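Histone acetyltransferase HPA2 and related acetyltransferases (Corynebacterium glutamicum ATCC 13032, PDB 2QEC) probably acts as a GNAT-family acyltransferase, moving an acyl group, presumably acetyl from acetyl-CoA, onto an acceptor that is not identified. Local coordinates at residues A[4-9]-A[63-67]. The protein carries 1 engineered substitution. Sequence-based numbering, arbitrary orientation. Where two conformers were deposited one is given.
With EDO (1,2-ethanediol), chain H; EDO (1,2-ethanediol), chain C.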
ATOM      1  N   PRO A   4      -5.747  27.894 -13.646  1.00 61.74           N
ATOM      2  CA  PRO A   4      -5.282  27.426 -14.942  1.00 58.36           C
ATOM      3  C   PRO A   4      -6.058  26.220 -15.471  1.00 57.27           C
ATOM      4  O   PRO A   4      -6.597  25.409 -14.702  1.00 61.79           O
ATOM      5  CB  PRO A   4      -3.831  27.062 -14.676  1.00 58.14           C
ATOM      6  CG  PRO A   4      -3.703  26.952 -13.215  1.00 59.22           C
ATOM      7  CD  PRO A   4      -4.674  27.892 -12.644  1.00 59.98           C
ATOM      8  N   THR A   5      -6.077  26.093 -16.786  1.00 51.93           N
ATOM      9  CA  THR A   5      -6.838  25.063 -17.424  0.50 49.31           C
ATOM     10  C   THR A   5      -5.881  23.933 -17.852  1.00 46.29           C
ATOM     11  O   THR A   5      -4.776  24.194 -18.285  1.00 47.27           O
ATOM     12  CB  THR A   5      -7.641  25.744 -18.497  0.50 48.45           C
ATOM     13  OG1 THR A   5      -8.608  26.562 -17.820  0.50 48.47           O
ATOM     14  CG2 THR A   5      -8.344  24.797 -19.394  0.50 50.19           C
ATOM     15  N   VAL A   6      -6.314  22.694 -17.659  1.00 43.55           N
ATOM     16  CA  VAL A   6      -5.445  21.546 -17.846  1.00 42.06           C
ATOM     17  C   VAL A   6      -5.920  20.682 -18.998  1.00 40.47           C
ATOM     18  O   VAL A   6      -7.084  20.338 -19.077  1.00 40.38           O
ATOM     19  CB  VAL A   6      -5.298  20.743 -16.530  1.00 41.20           C
ATOM     20  CG1 VAL A   6      -4.360  19.529 -16.741  1.00 39.54           C
ATOM     21  CG2 VAL A   6      -4.724  21.627 -15.411  1.00 42.87           C
ATOM     22  N   LEU A   7      -4.991  20.348 -19.900  1.00 42.74           N
ATOM     23  CA  LEU A   7      -5.209  19.485 -21.054  1.00 39.84           C
ATOM     24  C   LEU A   7      -3.975  18.617 -21.333  1.00 40.48           C
ATOM     25  O   LEU A   7      -2.850  18.913 -20.862  1.00 38.93           O
ATOM     26  CB  LEU A   7      -5.494  20.273 -22.317  1.00 38.24           C
ATOM     27  CG  LEU A   7      -6.735  21.178 -22.330  1.00 41.91           C
ATOM     28  CD1 LEU A   7      -6.690  22.126 -23.501  1.00 40.32           C
ATOM     29  CD2 LEU A   7      -7.990  20.374 -22.410  1.00 43.04           C
ATOM     30  N   PRO A   8      -4.181  17.545 -22.095  1.00 43.05           N
ATOM     31  CA  PRO A   8      -3.014  16.781 -22.544  1.00 41.69           C
ATOM     32  C   PRO A   8      -2.095  17.637 -23.397  1.00 41.49           C
ATOM     33  O   PRO A   8      -2.554  18.541 -24.127  1.00 41.16           O
ATOM     34  CB  PRO A   8      -3.645  15.623 -23.352  1.00 43.96           C
ATOM     35  CG  PRO A   8      -5.058  15.504 -22.823  1.00 45.11           C
ATOM     36  CD  PRO A   8      -5.446  16.925 -22.566  1.00 41.97           C
ATOM     37  N   ALA A   9      -0.789  17.368 -23.271  1.00 40.93           N
ATOM     38  CA  ALA A   9       0.230  18.028 -24.071  1.00 40.15           C
ATOM     39  C   ALA A   9       0.166  17.538 -25.497  1.00 41.92           C
ATOM     40  O   ALA A   9      -0.274  16.426 -25.762  1.00 40.26           O
ATOM     41  CB  ALA A   9       1.609  17.741 -23.513  1.00 41.15           C
ATOM     42  N   ILE A  63       0.888  13.157 -20.152  1.00 39.98           N
ATOM     43  CA  ILE A  63       1.510  14.429 -19.891  1.00 40.31           C
ATOM     44  C   ILE A  63       0.421  15.483 -19.932  1.00 38.92           C
ATOM     45  O   ILE A  63      -0.256  15.646 -20.953  1.00 38.02           O
ATOM     46  CB  ILE A  63       2.580  14.745 -20.959  1.00 40.14           C
ATOM     47  CG1 ILE A  63       3.590  13.595 -21.058  1.00 42.16           C
ATOM     48  CG2 ILE A  63       3.279  16.088 -20.664  1.00 44.82           C
ATOM     49  CD1 ILE A  63       4.522  13.729 -22.307  1.00 46.48           C
ATOM     50  N   ASP A  64       0.195  16.120 -18.791  1.00 38.92           N
ATOM     51  CA  ASP A  64      -0.795  17.197 -18.670  1.00 40.62           C
ATOM     52  C   ASP A  64      -0.066  18.527 -18.592  1.00 39.28           C
ATOM     53  O   ASP A  64       0.992  18.634 -17.959  1.00 39.73           O
ATOM     54  CB  ASP A  64      -1.645  16.990 -17.423  1.00 41.43           C
ATOM     55  CG  ASP A  64      -2.531  15.763 -17.501  1.00 42.54           C
ATOM     56  OD1 ASP A  64      -2.837  15.277 -18.631  1.00 48.19           O
ATOM     57  OD2 ASP A  64      -2.985  15.338 -16.410  1.00 47.39           O
ATOM     58  N   VAL A  65      -0.619  19.557 -19.230  1.00 41.96           N
ATOM     59  CA  VAL A  65      -0.122  20.891 -19.048  1.00 40.14           C
ATOM     60  C   VAL A  65      -1.227  21.802 -18.544  1.00 40.34           C
ATOM     61  O   VAL A  65      -2.382  21.655 -18.930  1.00 41.09           O
ATOM     62  CB  VAL A  65       0.435  21.551 -20.360  1.00 41.45           C
ATOM     63  CG1 VAL A  65       1.700  20.889 -20.771  1.00 46.09           C
ATOM     64  CG2 VAL A  65      -0.564  21.514 -21.507  1.00 39.44           C
ATOM     65  N   ALA A  66      -0.815  22.785 -17.746  1.00 41.93           N
ATOM     66  CA  ALA A  66      -1.651  23.882 -17.274  1.00 37.69           C
ATOM     67  C   ALA A  66      -1.202  25.141 -17.985  1.00 36.44           C
ATOM     68  O   ALA A  66      -0.008  25.390 -18.045  1.00 37.65           O
ATOM     69  CB  ALA A  66      -1.436  24.051 -15.793  1.00 39.71           C
ATOM     70  N   ARG A  67      -2.143  25.945 -18.459  1.00 36.91           N
ATOM     71  CA  ARG A  67      -1.849  27.175 -19.118  1.00 38.32           C
ATOM     72  C   ARG A  67      -2.532  28.277 -18.358  1.00 42.46           C
ATOM     73  O   ARG A  67      -3.640  28.075 -17.817  1.00 45.05           O
ATOM     74  CB  ARG A  67      -2.339  27.144 -20.572  1.00 39.42           C
ATOM     75  CG  ARG A  67      -1.616  26.083 -21.468  1.00 37.24           C
ATOM     76  CD  ARG A  67      -2.118  26.173 -22.901  1.00 39.75           C
ATOM     77  NE  ARG A  67      -1.332  25.342 -23.821  1.00 35.53           N
ATOM     78  CZ  ARG A  67      -1.615  24.081 -24.135  1.00 43.11           C
ATOM     79  NH1 ARG A  67      -2.684  23.464 -23.637  1.00 40.71           N
ATOM     80  NH2 ARG A  67      -0.817  23.433 -24.970  1.00 37.40           N
TER
HETATM   81  C1  EDO H 210      -2.076  13.569 -21.142  1.00 29.22           C
HETATM   82  O1  EDO H 210      -3.325  13.435 -20.536  1.00 39.19           O
HETATM   83  C2  EDO H 210      -1.785  12.629 -22.289  1.00 46.43           C
HETATM   84  O2  EDO H 210      -0.431  12.826 -22.690  1.00 32.57           O
HETATM   85  C1  EDO C 205       1.678  13.558 -24.740  1.00 57.11           C
HETATM   86  O1  EDO C 205       0.398  14.183 -24.543  1.00 53.89           O
HETATM   87  C2  EDO C 205       1.548  12.400 -25.732  1.00 61.22           C
HETATM   88  O2  EDO C 205       2.134  12.757 -26.986  1.00 67.42           O
HETATM   89  O   HOH W   1      -4.109  23.635 -21.114  1.00 34.97           O
HETATM   90  O   HOH W   2      -6.448  28.909 -18.723  1.00 37.41           O
HETATM   91  O   HOH W   3      -2.537  20.902 -25.077  1.00 30.41           O
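Val6 spreads its two methyls over different neighbours on strand 63-67. CG1, anti to the backbone N (chi1 -180°), meets Asp64 CB at 3.8 Å, the two side chains crossing at about a right angle, while CG2 rests on Ala66 CB at 4.1 Å, a methyl also touched by Pro4 CB. Helix 142-154 packs against Pro4, Val6 and Asp64, and its Arg153 pairs with Asp64 OD1, which also accepts a bond from an ethanediol hydroxyl, O1, 2.7 Å away. On the other face of the sheet Arg67 lays its guanidinium over Val65 of its own strand, whose CG2 sits 3.4 Å from the guanidinium plane and offset toward its rim. An extended middle of the arginine (chi2 -177°, chi3 171°) runs it back along that strand to the methyl, and NH1 then reaches strand 5-8 through two waters: one, 2.9 Å from NH1, donates to Thr5 O, and the other, lying in the guanidinium plane, donates to Pro8 O. A salt bridge from NH2 to Asp13 gives the positive charge a partner. Beyond Pro8, Ala9 turns its CB onto Ile63 CG2 (3.7 Å) and Val65 CG1, a small apolar patch against Ile17 of helix 14-25. Backbone bonds join the strands as antiparallel partners: Leu7 and Val65 bond both ways, the Val65 N to Leu7 O bond being 2.8 Å long and nearly straight, whereas Thr5 N to Arg67 O is weak. Within the chain, 5-8 is an outermost strand, and 61-67 continues the pairing through Asp64 and Ala66 to strand 73-80. This places the contact at the N-terminal edge of the mixed sheet of the GNAT fold, where the first strand pairs antiparallel with the second after an intervening helical excursion.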